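Local coordinates for caspase Nc (Drosophila melanogaster, PDB 2FP3), which acts as an initiator cysteine protease in the caspase cascade that executes apoptosis, including steroid-driven cell death during metamorphosis, at residues 99-104 with 121-126; 113-118 with 161-166; 128-133 with 170-175; 142-147 with 154-159. The protein carries 2 engineered substitutions. All blocks are in the same frame, centred on the assembly; numbering follows the deposited sequence.

The four contacts illustrate how a caspase domain is assembled around a single sheet. Contacts 1, 2 and 3 lie close together: the centres of contacts 1 and 3 are about 11 Å apart and those of contacts 2 and 3 about 10 Å. Phe-164 of contact 2 packs on Phe-130 and Leu-172 of contact 3, and Lys-175 of contact 3 reaches the helix 122-126 used by contact 1. Contact 4 stands apart, its centre about 25 Å from that of contact 1, but it shares helix 157-162 with contact 2. The side chain of Glu-145 in contact 4 is about 4 Å from that of Ala-184, an engineered residue at the position inferred to be in the active site.

Contact 1: residues 99-104 with 121-126; sequences TIFPYG and SSYVQN
Strand 99-103 and the short helix 122-126 come nearest at Thr-99 and Tyr-123, whose CA atoms lie 7.9 Å apart, a gap too wide for backbone pairing but right for side chains to fill. The principal meeting is between aromatic rings. Phe-101 presents the edge of its ring, CZ foremost, to one face of Tyr-123, in a T-shaped stack whose centroids are 5.3 Å apart and whose planes stand at 66°. Phe-101 CZ approaches Tyr-123 CD1 to 3.6 Å, so it sits over the rim of the tyrosine ring and not over its centre. Thr-99 adds a smaller contact: its methyl CG2 lies anti to the backbone N and reaches Tyr-123 CD2 at 4.1 Å, while OG1 lies beside the backbone N.

In the caspase fold, helices pack against a central sheet, and here helix 122-126 follows helix 108-119 in the link between strand 98-103 and strand 130-139. Phe-101 also touches Val-63 of the adjoining parallel strand 62-68, so the ring whose edge meets Tyr-123 is held within the sheet packing as well.

The tyrosine is positioned by the start of its helix. Ser-121 is the N-cap, and its OG accepts from Val-124 N at 2.9 Å with an N-H...O angle of 161°. The same OG is hydrogen-bonded to Val-118 O at the end of the preceding helix, a second bond that tethers the cap. Gln-125 N in turn bonds to Ser-121 O at 3.0 Å, completing the first helical turn around the backbone of Tyr-123.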
loop_
_atom_site.group_PDB
_atom_site.type_symbol
_atom_site.label_atom_id
_atom_site.label_comp_id
_atom_site.label_asym_id
_atom_site.label_seq_id
_atom_site.Cartn_x
_atom_site.Cartn_y
_atom_site.Cartn_z
ATOM N N THR A 99 -9.276 -6.089 7.143
ATOM C CA THR A 99 -9.101 -5.895 8.567
ATOM C C THR A 99 -7.970 -4.859 8.559
ATOM O O THR A 99 -6.924 -5.081 7.947
ATOM C CB THR A 99 -8.671 -7.199 9.238
ATOM O OG1 THR A 99 -9.830 -8.020 9.415
ATOM C CG2 THR A 99 -7.997 -6.939 10.579
ATOM N N ILE A 100 -8.192 -3.726 9.214
ATOM C CA ILE A 100 -7.229 -2.629 9.213
ATOM C C ILE A 100 -6.478 -2.314 10.510
ATOM O O ILE A 100 -7.080 -2.172 11.572
ATOM C CB ILE A 100 -7.942 -1.346 8.758
ATOM C CG1 ILE A 100 -8.762 -1.647 7.499
ATOM C CG2 ILE A 100 -6.919 -0.232 8.505
ATOM C CD1 ILE A 100 -9.653 -0.509 7.053
ATOM N N PHE A 101 -5.159 -2.184 10.406
ATOM C CA PHE A 101 -4.315 -1.848 11.557
ATOM C C PHE A 101 -3.607 -0.530 11.227
ATOM O O PHE A 101 -2.545 -0.511 10.595
ATOM C CB PHE A 101 -3.298 -2.960 11.822
ATOM C CG PHE A 101 -3.926 -4.285 12.139
ATOM C CD1 PHE A 101 -3.958 -5.304 11.185
ATOM C CD2 PHE A 101 -4.511 -4.513 13.387
ATOM C CE1 PHE A 101 -4.562 -6.530 11.461
ATOM C CE2 PHE A 101 -5.123 -5.738 13.679
ATOM C CZ PHE A 101 -5.147 -6.754 12.707
ATOM N N PRO A 102 -4.203 0.597 11.649
ATOM C CA PRO A 102 -3.663 1.933 11.401
ATOM C C PRO A 102 -2.836 2.495 12.530
ATOM O O PRO A 102 -3.182 2.333 13.692
ATOM C CB PRO A 102 -4.922 2.750 11.175
ATOM C CG PRO A 102 -5.816 2.208 12.267
ATOM C CD PRO A 102 -5.554 0.690 12.241
ATOM N N TYR A 103 -1.747 3.167 12.177
ATOM C CA TYR A 103 -0.879 3.785 13.168
ATOM C C TYR A 103 -0.446 5.184 12.747
ATOM O O TYR A 103 -0.449 5.525 11.552
ATOM C CB TYR A 103 0.360 2.927 13.416
ATOM C CG TYR A 103 0.049 1.546 13.953
ATOM C CD1 TYR A 103 -0.404 0.536 13.112
ATOM C CD2 TYR A 103 0.221 1.250 15.303
ATOM C CE1 TYR A 103 -0.672 -0.739 13.599
ATOM C CE2 TYR A 103 -0.045 -0.022 15.802
ATOM C CZ TYR A 103 -0.489 -1.015 14.942
ATOM O OH TYR A 103 -0.722 -2.290 15.423
ATOM N N GLY A 104 -0.091 5.993 13.745
ATOM C CA GLY A 104 0.372 7.349 13.495
ATOM C C GLY A 104 1.894 7.406 13.555
ATOM O O GLY A 104 2.581 6.670 12.838
ATOM N N SER A 121 0.442 -12.296 13.043
ATOM C CA SER A 121 -0.900 -12.348 13.604
ATOM C C SER A 121 -1.779 -13.470 13.066
ATOM O O SER A 121 -1.645 -13.911 11.919
ATOM C CB SER A 121 -1.630 -11.020 13.361
ATOM O OG SER A 121 -2.263 -10.999 12.082
ATOM N N SER A 122 -2.691 -13.925 13.910
ATOM C CA SER A 122 -3.632 -14.943 13.502
ATOM C C SER A 122 -4.393 -14.335 12.323
ATOM O O SER A 122 -4.774 -15.037 11.394
ATOM C CB SER A 122 -4.600 -15.263 14.651
ATOM O OG SER A 122 -5.259 -14.085 15.100
ATOM N N TYR A 123 -4.588 -13.019 12.356
ATOM C CA TYR A 123 -5.319 -12.337 11.282
ATOM C C TYR A 123 -4.699 -12.549 9.909
ATOM O O TYR A 123 -5.388 -12.885 8.947
ATOM C CB TYR A 123 -5.413 -10.827 11.542
ATOM C CG TYR A 123 -6.197 -10.436 12.776
ATOM C CD1 TYR A 123 -5.542 -10.097 13.967
ATOM C CD2 TYR A 123 -7.596 -10.386 12.753
ATOM C CE1 TYR A 123 -6.262 -9.714 15.105
ATOM C CE2 TYR A 123 -8.324 -10.003 13.885
ATOM C CZ TYR A 123 -7.650 -9.670 15.053
ATOM O OH TYR A 123 -8.361 -9.294 16.166
ATOM N N VAL A 124 -3.395 -12.330 9.819
ATOM C CA VAL A 124 -2.697 -12.496 8.558
ATOM C C VAL A 124 -2.558 -13.966 8.180
ATOM O O VAL A 124 -2.503 -14.312 7.000
ATOM C CB VAL A 124 -1.301 -11.841 8.620
ATOM C CG1 VAL A 124 -0.470 -12.287 7.435
ATOM C CG2 VAL A 124 -1.444 -10.317 8.624
ATOM N N GLN A 125 -2.500 -14.830 9.185
ATOM C CA GLN A 125 -2.354 -16.256 8.943
ATOM C C GLN A 125 -3.449 -16.769 8.022
ATOM O O GLN A 125 -3.206 -17.613 7.161
ATOM C CB GLN A 125 -2.388 -17.020 10.272
ATOM C CG GLN A 125 -2.436 -18.530 10.134
ATOM C CD GLN A 125 -2.272 -19.246 11.467
ATOM O OE1 GLN A 125 -2.894 -18.876 12.469
ATOM N NE2 GLN A 125 -1.441 -20.280 11.482
ATOM N N ASN A 126 -4.654 -16.239 8.184
ATOM C CA ASN A 126 -5.763 -16.692 7.368
ATOM C C ASN A 126 -6.282 -15.697 6.338
ATOM O O ASN A 126 -7.270 -15.972 5.651
ATOM C CB ASN A 126 -6.898 -17.133 8.287
ATOM C CG ASN A 126 -6.458 -18.217 9.251
ATOM O OD1 ASN A 126 -5.816 -19.204 8.848
ATOM N ND2 ASN A 126 -6.786 -18.046 10.522
#

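Contact 2: residues 113-118 with 161-166; sequences KLLTMV and KDHFQT
Leu-115 and His-163 both extend CG anti to their backbone N (chi1 177° and 178°), and these two extended side chains approach from opposite directions until the leucine branch point lies over the imidazole. Leu-115 CG stands 3.5 Å from the centroid of the His-163 ring, only 19° off the ring normal, which makes this a CH-pi contact over a face. The branches of the leucine spread from that point: CD2 stays over the same ring, while CD1 continues to Phe-164, where it meets CZ at 3.7 Å. Phe-164 starts from a different rotamer, CG beside its own backbone N, and that turn brings the end of its ring closer to helix 108-119 than its first bond would suggest.

His-163 and Phe-164 occupy the two central positions of a type I turn from Asp-162 to Gln-165, closed by Gln-165 N to Asp-162 O at 3.0 Å. Phe-164 passes on to the sheet, touching Leu-179 of strand 177-181, while Leu-115 rests on Leu-65 of strand 62-68.

Thr-116 OG1 comes near the imidazole, but its hydrogen bond goes back to Phe-112 O within its own helix. What joins the two elements is therefore dispersion and shape, with a leucine seated on one ring and against a second; the contact needs the imidazole's face toward the leucine, but not a particular placing of nitrogens and carbons around the ring.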
loop_
_atom_site.group_PDB
_atom_site.type_symbol
_atom_site.label_atom_id
_atom_site.label_comp_id
_atom_site.label_asym_id
_atom_site.label_seq_id
_atom_site.Cartn_x
_atom_site.Cartn_y
_atom_site.Cartn_z
ATOM N N LYS A 113 8.423 -3.640 15.122
ATOM C CA LYS A 113 7.785 -4.506 16.089
ATOM C C LYS A 113 6.335 -4.678 15.650
ATOM O O LYS A 113 5.799 -5.785 15.696
ATOM C CB LYS A 113 7.859 -3.909 17.498
ATOM C CG LYS A 113 7.360 -4.861 18.582
ATOM C CD LYS A 113 7.671 -4.356 19.985
ATOM C CE LYS A 113 7.202 -5.351 21.044
ATOM N NZ LYS A 113 7.613 -4.955 22.422
ATOM N N LEU A 114 5.714 -3.584 15.215
ATOM C CA LEU A 114 4.331 -3.622 14.745
ATOM C C LEU A 114 4.228 -4.557 13.550
ATOM O O LEU A 114 3.346 -5.405 13.475
ATOM C CB LEU A 114 3.868 -2.240 14.281
ATOM C CG LEU A 114 3.825 -1.071 15.252
ATOM C CD1 LEU A 114 3.297 0.144 14.504
ATOM C CD2 LEU A 114 2.941 -1.403 16.454
ATOM N N LEU A 115 5.141 -4.360 12.606
ATOM C CA LEU A 115 5.183 -5.138 11.385
ATOM C C LEU A 115 5.210 -6.625 11.681
ATOM O O LEU A 115 4.412 -7.394 11.133
ATOM C CB LEU A 115 6.404 -4.729 10.557
ATOM C CG LEU A 115 6.687 -5.475 9.254
ATOM C CD1 LEU A 115 5.468 -5.467 8.341
ATOM C CD2 LEU A 115 7.866 -4.808 8.574
ATOM N N THR A 116 6.118 -7.019 12.566
ATOM C CA THR A 116 6.261 -8.419 12.940
ATOM C C THR A 116 5.011 -8.954 13.622
ATOM O O THR A 116 4.584 -10.079 13.364
ATOM C CB THR A 116 7.447 -8.611 13.889
ATOM O OG1 THR A 116 8.628 -8.058 13.291
ATOM C CG2 THR A 116 7.658 -10.084 14.175
ATOM N N MET A 117 4.438 -8.141 14.499
ATOM C CA MET A 117 3.243 -8.511 15.239
ATOM C C MET A 117 2.084 -8.737 14.258
ATOM O O MET A 117 1.259 -9.645 14.411
ATOM C CB MET A 117 2.895 -7.377 16.203
ATOM C CG MET A 117 2.343 -7.808 17.545
ATOM S SD MET A 117 1.943 -6.362 18.569
ATOM C CE MET A 117 3.588 -5.741 18.963
ATOM N N VAL A 118 2.030 -7.893 13.241
ATOM C CA VAL A 118 0.981 -7.986 12.256
ATOM C C VAL A 118 1.169 -9.185 11.337
ATOM O O VAL A 118 0.247 -9.989 11.179
ATOM C CB VAL A 118 0.890 -6.677 11.449
ATOM C CG1 VAL A 118 0.004 -6.865 10.231
ATOM C CG2 VAL A 118 0.329 -5.574 12.352
ATOM N N LYS A 161 11.563 -4.317 2.939
ATOM C CA LYS A 161 11.130 -5.319 1.967
ATOM C C LYS A 161 11.497 -6.727 2.421
ATOM O O LYS A 161 10.666 -7.637 2.386
ATOM C CB LYS A 161 11.771 -5.072 0.597
ATOM C CG LYS A 161 11.413 -3.749 -0.040
ATOM C CD LYS A 161 12.146 -3.548 -1.351
ATOM C CE LYS A 161 11.892 -2.151 -1.886
ATOM N NZ LYS A 161 12.466 -1.947 -3.243
ATOM N N ASP A 162 12.746 -6.891 2.842
ATOM C CA ASP A 162 13.267 -8.179 3.283
ATOM C C ASP A 162 12.424 -8.839 4.354
ATOM O O ASP A 162 12.423 -10.063 4.490
ATOM C CB ASP A 162 14.703 -8.008 3.774
ATOM C CG ASP A 162 15.690 -7.832 2.631
ATOM O OD1 ASP A 162 15.374 -7.094 1.673
ATOM O OD2 ASP A 162 16.785 -8.429 2.693
ATOM N N HIS A 163 11.697 -8.038 5.116
ATOM C CA HIS A 163 10.859 -8.605 6.150
ATOM C C HIS A 163 9.843 -9.575 5.553
ATOM O O HIS A 163 9.368 -10.482 6.230
ATOM C CB HIS A 163 10.124 -7.506 6.909
ATOM C CG HIS A 163 9.210 -8.032 7.968
ATOM N ND1 HIS A 163 7.872 -8.273 7.744
ATOM C CD2 HIS A 163 9.461 -8.447 9.234
ATOM C CE1 HIS A 163 7.338 -8.816 8.824
ATOM N NE2 HIS A 163 8.281 -8.933 9.742
ATOM N N PHE A 164 9.531 -9.396 4.273
ATOM C CA PHE A 164 8.545 -10.238 3.616
ATOM C C PHE A 164 9.079 -11.471 2.915
ATOM O O PHE A 164 8.374 -12.081 2.118
ATOM C CB PHE A 164 7.710 -9.390 2.658
ATOM C CG PHE A 164 6.923 -8.317 3.355
ATOM C CD1 PHE A 164 5.633 -8.567 3.811
ATOM C CD2 PHE A 164 7.501 -7.071 3.617
ATOM C CE1 PHE A 164 4.922 -7.590 4.523
ATOM C CE2 PHE A 164 6.802 -6.085 4.327
ATOM C CZ PHE A 164 5.510 -6.346 4.780
ATOM N N GLN A 165 10.317 -11.852 3.212
ATOM C CA GLN A 165 10.881 -13.069 2.625
ATOM C C GLN A 165 10.120 -14.238 3.262
ATOM O O GLN A 165 9.738 -14.169 4.435
ATOM C CB GLN A 165 12.374 -13.178 2.942
ATOM C CG GLN A 165 12.708 -13.012 4.419
ATOM C CD GLN A 165 14.178 -13.232 4.716
ATOM O OE1 GLN A 165 14.700 -14.335 4.543
ATOM N NE2 GLN A 165 14.855 -12.182 5.164
ATOM N N THR A 166 9.899 -15.299 2.493
ATOM C CA THR A 166 9.158 -16.461 2.981
ATOM C C THR A 166 9.569 -16.915 4.383
ATOM O O THR A 166 8.730 -17.328 5.182
ATOM C CB THR A 166 9.312 -17.652 2.027
ATOM O OG1 THR A 166 10.634 -18.188 2.144
ATOM C CG2 THR A 166 9.086 -17.210 0.593
#

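Contact 3: residues 128-133 with 170-175; sequences ECFVMV and PYLVNK
Apolar packing joins Phe-130, at the start of its strand, to Leu-172 in the loop that precedes strand 177-181. The leucine addresses the base of the phenylalanine: its CD2 reaches Phe-130 CB at 3.7 Å and its CD1 lies 4.0 Å from Phe-130 CG. With CG anti to the backbone N (chi1 -179°), the aromatic ring leads away from the loop, and it meets Phe-164, which also touches Leu-172.

Backbone bonds give the loop its shape. Leu-172 to Lys-175 is a type II turn, closed by Lys-175 N to Leu-172 O at 2.9 Å, with Asn-174 in the left-handed region at its third position. The turn delivers the chain into strand 177-181, which runs parallel to strand 130-139 in the central sheet of the caspase domain; Phe-130 pairs through its backbone with Pro-176 and Val-178. The long connection between these strands includes the hairpin 146-156 and helix 157-162.

Charged groups diverge from the packed pair. The extended Lys-175 side chain passes the Glu-128 backbone, its CB 4.4 Å from Glu-128 O, and its ammonium group is taken up by carbonyls: Thr-127 O and Gln-125 O by hydrogen bonds, Tyr-171 O by a weak one. Glu-128 turns its carboxylate elsewhere, toward salt bridges with Lys-54 and Arg-61 and hydrogen bonds from Ser-57 OG and Gln-56 N.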
loop_
_atom_site.group_PDB
_atom_site.type_symbol
_atom_site.label_atom_id
_atom_site.label_comp_id
_atom_site.label_asym_id
_atom_site.label_seq_id
_atom_site.Cartn_x
_atom_site.Cartn_y
_atom_site.Cartn_z
ATOM N N GLU A 128 -6.484 -13.454 2.903
ATOM C CA GLU A 128 -6.251 -13.770 1.507
ATOM C C GLU A 128 -5.296 -12.794 0.849
ATOM O O GLU A 128 -4.718 -13.114 -0.186
ATOM C CB GLU A 128 -7.577 -13.754 0.725
ATOM C CG GLU A 128 -8.547 -14.882 1.074
ATOM C CD GLU A 128 -9.898 -14.720 0.409
ATOM O OE1 GLU A 128 -10.624 -13.764 0.738
ATOM O OE2 GLU A 128 -10.234 -15.554 -0.451
ATOM N N CYS A 129 -5.115 -11.618 1.446
ATOM C CA CYS A 129 -4.272 -10.588 0.840
ATOM C C CYS A 129 -3.661 -9.608 1.852
ATOM O O CYS A 129 -4.303 -9.232 2.839
ATOM C CB CYS A 129 -5.124 -9.815 -0.185
ATOM S SG CYS A 129 -4.339 -8.398 -0.980
ATOM N N PHE A 130 -2.423 -9.190 1.605
ATOM C CA PHE A 130 -1.771 -8.250 2.509
ATOM C C PHE A 130 -1.338 -6.964 1.813
ATOM O O PHE A 130 -0.637 -6.996 0.804
ATOM C CB PHE A 130 -0.544 -8.883 3.157
ATOM C CG PHE A 130 0.165 -7.970 4.111
ATOM C CD1 PHE A 130 -0.256 -7.865 5.434
ATOM C CD2 PHE A 130 1.205 -7.155 3.670
ATOM C CE1 PHE A 130 0.345 -6.960 6.307
ATOM C CE2 PHE A 130 1.817 -6.240 4.537
ATOM C CZ PHE A 130 1.386 -6.141 5.854
ATOM N N VAL A 131 -1.756 -5.830 2.360
ATOM C CA VAL A 131 -1.379 -4.536 1.807
ATOM C C VAL A 131 -0.840 -3.660 2.921
ATOM O O VAL A 131 -1.481 -3.491 3.960
ATOM C CB VAL A 131 -2.577 -3.799 1.164
ATOM C CG1 VAL A 131 -2.145 -2.411 0.710
ATOM C CG2 VAL A 131 -3.102 -4.588 -0.030
ATOM N N MET A 132 0.359 -3.128 2.729
ATOM C CA MET A 132 0.923 -2.228 3.725
ATOM C C MET A 132 1.124 -0.886 3.039
ATOM O O MET A 132 1.577 -0.831 1.893
ATOM C CB MET A 132 2.275 -2.731 4.256
ATOM C CG MET A 132 2.962 -1.723 5.208
ATOM S SD MET A 132 4.695 -2.089 5.676
ATOM C CE MET A 132 5.552 -1.753 4.149
ATOM N N VAL A 133 0.747 0.191 3.718
ATOM C CA VAL A 133 0.953 1.516 3.164
ATOM C C VAL A 133 1.713 2.320 4.202
ATOM O O VAL A 133 1.194 2.610 5.282
ATOM C CB VAL A 133 -0.366 2.241 2.827
ATOM C CG1 VAL A 133 -0.055 3.596 2.215
ATOM C CG2 VAL A 133 -1.187 1.418 1.845
ATOM N N PRO A 170 5.951 -16.616 6.914
ATOM C CA PRO A 170 5.376 -17.914 6.558
ATOM C C PRO A 170 3.928 -17.761 6.111
ATOM O O PRO A 170 3.491 -18.394 5.147
ATOM C CB PRO A 170 5.475 -18.706 7.856
ATOM C CG PRO A 170 6.606 -18.059 8.592
ATOM C CD PRO A 170 6.420 -16.608 8.314
ATOM N N TYR A 171 3.194 -16.913 6.825
ATOM C CA TYR A 171 1.773 -16.685 6.544
ATOM C C TYR A 171 1.449 -15.998 5.221
ATOM O O TYR A 171 0.286 -15.969 4.823
ATOM C CB TYR A 171 1.133 -15.883 7.688
ATOM C CG TYR A 171 1.190 -16.562 9.048
ATOM C CD1 TYR A 171 0.854 -15.870 10.209
ATOM C CD2 TYR A 171 1.564 -17.899 9.170
ATOM C CE1 TYR A 171 0.887 -16.492 11.459
ATOM C CE2 TYR A 171 1.596 -18.532 10.409
ATOM C CZ TYR A 171 1.255 -17.829 11.547
ATOM O OH TYR A 171 1.257 -18.476 12.761
ATOM N N LEU A 172 2.456 -15.447 4.538
ATOM C CA LEU A 172 2.203 -14.761 3.273
ATOM C C LEU A 172 2.758 -15.461 2.034
ATOM O O LEU A 172 2.649 -14.949 0.914
ATOM C CB LEU A 172 2.717 -13.320 3.347
ATOM C CG LEU A 172 1.966 -12.430 4.348
ATOM C CD1 LEU A 172 2.619 -11.066 4.403
ATOM C CD2 LEU A 172 0.518 -12.296 3.938
ATOM N N VAL A 173 3.343 -16.640 2.234
ATOM C CA VAL A 173 3.886 -17.421 1.130
ATOM C C VAL A 173 2.751 -17.708 0.137
ATOM O O VAL A 173 1.684 -18.192 0.522
ATOM C CB VAL A 173 4.485 -18.737 1.653
ATOM C CG1 VAL A 173 4.920 -19.616 0.499
ATOM C CG2 VAL A 173 5.672 -18.430 2.574
ATOM N N ASN A 174 2.980 -17.380 -1.133
ATOM C CA ASN A 174 1.985 -17.581 -2.185
ATOM C C ASN A 174 0.732 -16.738 -2.020
ATOM O O ASN A 174 -0.323 -17.069 -2.556
ATOM C CB ASN A 174 1.586 -19.048 -2.286
ATOM C CG ASN A 174 2.725 -19.919 -2.761
ATOM O OD1 ASN A 174 3.153 -20.834 -2.057
ATOM N ND2 ASN A 174 3.231 -19.635 -3.956
ATOM N N LYS A 175 0.837 -15.659 -1.254
ATOM C CA LYS A 175 -0.296 -14.763 -1.070
ATOM C C LYS A 175 0.063 -13.413 -1.673
ATOM O O LYS A 175 1.220 -13.013 -1.688
ATOM C CB LYS A 175 -0.623 -14.575 0.416
ATOM C CG LYS A 175 -1.327 -15.745 1.068
ATOM C CD LYS A 175 -1.715 -15.401 2.500
ATOM C CE LYS A 175 -2.293 -16.596 3.242
ATOM N NZ LYS A 175 -2.689 -16.210 4.617
#

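Contact 4: residues 142-147 with 154-159; sequences EGKEKV and VVDMQK
Glu-145 O is the busiest acceptor between these segments. It takes Met-157 N at 2.9 Å in a nearly straight bond, with an N-H...O angle of 167°, the donor tilted somewhat from the carbonyl plane. A water donates to the same oxygen at 3.2 Å and accepts from Gln-158 N. The two amides lie in the first turn of helix 157-162, where no earlier turn can supply carbonyls. Asp-156 is the N-cap residue, yet its side chain makes no capping bond, so a carbonyl from the neighbouring segment and a water serve these amides instead.

Farther along, Val-155 O accepts Val-147 N at 2.9 Å, in the carbonyl plane though bent at the hydrogen, and Lys-146 CA makes a CA-H...O contact with that oxygen. The reverse bond from Val-155 N to Val-147 O is weak. Lys-146 and Asp-156 form an antiparallel non-hydrogen-bonded pair, their side chains diverging.

The Asp-156 carboxylate lies by the aliphatic part of Lys-144. The last bond of that lysine turns (chi4 67°), and NZ stays 4.7 Å from Asp-156 OD1, too far for a salt bridge, though the opposite charges may still attract. Glu-145 and Met-157 run side by side, and Val-147 CG2 touches Met-157 SD at 4.3 Å. The Glu-145 side chain also touches Ala-184, an engineered residue at the position inferred to be in the active site.

The hairpin extends the central sheet: strand 146-148 pairs antiparallel with strand 130-139, where Val-147 packs on Leu-134 and Thr-136, while Val-155 rests on Gln-108 and Phe-112 of helix 108-119.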
loop_
_atom_site.group_PDB
_atom_site.type_symbol
_atom_site.label_atom_id
_atom_site.label_comp_id
_atom_site.label_asym_id
_atom_site.label_seq_id
_atom_site.Cartn_x
_atom_site.Cartn_y
_atom_site.Cartn_z
ATOM N N GLU A 142 23.391 7.864 -1.083
ATOM C CA GLU A 142 24.234 7.079 -1.981
ATOM C C GLU A 142 23.357 6.355 -2.995
ATOM O O GLU A 142 22.430 6.938 -3.560
ATOM C CB GLU A 142 25.043 6.053 -1.179
ATOM C CG GLU A 142 25.914 6.647 -0.080
ATOM C CD GLU A 142 27.102 7.416 -0.620
ATOM O OE1 GLU A 142 27.968 6.795 -1.272
ATOM O OE2 GLU A 142 27.174 8.642 -0.392
ATOM N N GLY A 143 23.659 5.082 -3.223
ATOM C CA GLY A 143 22.873 4.292 -4.150
ATOM C C GLY A 143 21.755 3.597 -3.395
ATOM O O GLY A 143 21.009 2.796 -3.964
ATOM N N LYS A 144 21.643 3.911 -2.104
ATOM C CA LYS A 144 20.618 3.323 -1.246
ATOM C C LYS A 144 19.407 4.226 -1.041
ATOM O O LYS A 144 19.464 5.436 -1.256
ATOM C CB LYS A 144 21.204 2.958 0.123
ATOM C CG LYS A 144 22.089 1.722 0.128
ATOM C CD LYS A 144 22.338 1.247 1.553
ATOM C CE LYS A 144 23.224 0.012 1.593
ATOM N NZ LYS A 144 24.613 0.291 1.129
ATOM N N GLU A 145 18.310 3.612 -0.612
ATOM C CA GLU A 145 17.062 4.314 -0.363
ATOM C C GLU A 145 16.702 4.114 1.108
ATOM O O GLU A 145 16.717 2.989 1.613
ATOM C CB GLU A 145 15.979 3.744 -1.278
ATOM C CG GLU A 145 14.633 4.430 -1.214
ATOM C CD GLU A 145 13.768 4.078 -2.411
ATOM O OE1 GLU A 145 13.695 2.878 -2.758
ATOM O OE2 GLU A 145 13.161 4.995 -3.006
ATOM N N LYS A 146 16.393 5.208 1.797
ATOM C CA LYS A 146 16.061 5.145 3.213
ATOM C C LYS A 146 14.676 5.693 3.549
ATOM O O LYS A 146 14.048 6.374 2.741
ATOM C CB LYS A 146 17.121 5.896 4.025
ATOM C CG LYS A 146 18.534 5.341 3.870
ATOM C CD LYS A 146 19.534 6.127 4.707
ATOM C CE LYS A 146 20.942 5.565 4.570
ATOM N NZ LYS A 146 21.923 6.342 5.378
ATOM N N VAL A 147 14.213 5.391 4.758
ATOM C CA VAL A 147 12.904 5.841 5.213
ATOM C C VAL A 147 13.014 6.429 6.615
ATOM O O VAL A 147 13.648 5.844 7.489
ATOM C CB VAL A 147 11.893 4.662 5.221
ATOM C CG1 VAL A 147 10.568 5.105 5.784
ATOM C CG2 VAL A 147 11.700 4.136 3.812
ATOM N N VAL A 154 16.555 6.588 10.440
ATOM C CA VAL A 154 16.378 6.086 9.084
ATOM C C VAL A 154 16.704 4.600 8.940
ATOM O O VAL A 154 17.408 4.025 9.773
ATOM C CB VAL A 154 17.254 6.876 8.099
ATOM C CG1 VAL A 154 16.861 8.343 8.119
ATOM C CG2 VAL A 154 18.708 6.717 8.467
ATOM N N VAL A 155 16.191 3.990 7.873
ATOM C CA VAL A 155 16.404 2.569 7.606
ATOM C C VAL A 155 16.431 2.316 6.104
ATOM O O VAL A 155 15.796 3.042 5.338
ATOM C CB VAL A 155 15.256 1.710 8.177
ATOM C CG1 VAL A 155 15.596 0.236 8.049
ATOM C CG2 VAL A 155 14.986 2.079 9.610
ATOM N N ASP A 156 17.164 1.286 5.688
ATOM C CA ASP A 156 17.227 0.924 4.277
ATOM C C ASP A 156 15.878 0.320 3.926
ATOM O O ASP A 156 15.437 -0.631 4.569
ATOM C CB ASP A 156 18.311 -0.128 4.016
ATOM C CG ASP A 156 19.684 0.474 3.799
ATOM O OD1 ASP A 156 20.616 -0.287 3.465
ATOM O OD2 ASP A 156 19.837 1.702 3.957
ATOM N N MET A 157 15.216 0.860 2.913
ATOM C CA MET A 157 13.928 0.312 2.531
ATOM C C MET A 157 14.097 -1.173 2.233
ATOM O O MET A 157 13.156 -1.958 2.340
ATOM C CB MET A 157 13.368 1.037 1.315
ATOM C CG MET A 157 11.922 0.694 1.069
ATOM S SD MET A 157 11.082 1.988 0.197
ATOM C CE MET A 157 11.452 1.521 -1.507
ATOM N N GLN A 158 15.309 -1.551 1.858
ATOM C CA GLN A 158 15.606 -2.944 1.581
ATOM C C GLN A 158 15.258 -3.746 2.837
ATOM O O GLN A 158 14.662 -4.812 2.755
ATOM C CB GLN A 158 17.093 -3.112 1.259
ATOM C CG GLN A 158 17.390 -3.569 -0.155
ATOM C CD GLN A 158 16.846 -4.952 -0.450
ATOM O OE1 GLN A 158 15.642 -5.134 -0.621
ATOM N NE2 GLN A 158 17.735 -5.940 -0.506
ATOM N N LYS A 159 15.644 -3.222 3.994
ATOM C CA LYS A 159 15.370 -3.881 5.265
ATOM C C LYS A 159 13.881 -4.195 5.314
ATOM O O LYS A 159 13.482 -5.348 5.478
ATOM C CB LYS A 159 15.743 -2.963 6.437
ATOM C CG LYS A 159 15.592 -3.585 7.827
ATOM C CD LYS A 159 16.821 -4.395 8.250
ATOM C CE LYS A 159 17.043 -5.632 7.383
ATOM N NZ LYS A 159 18.238 -6.416 7.812
HETATM O O HOH W 1 17.507 0.215 0.299
#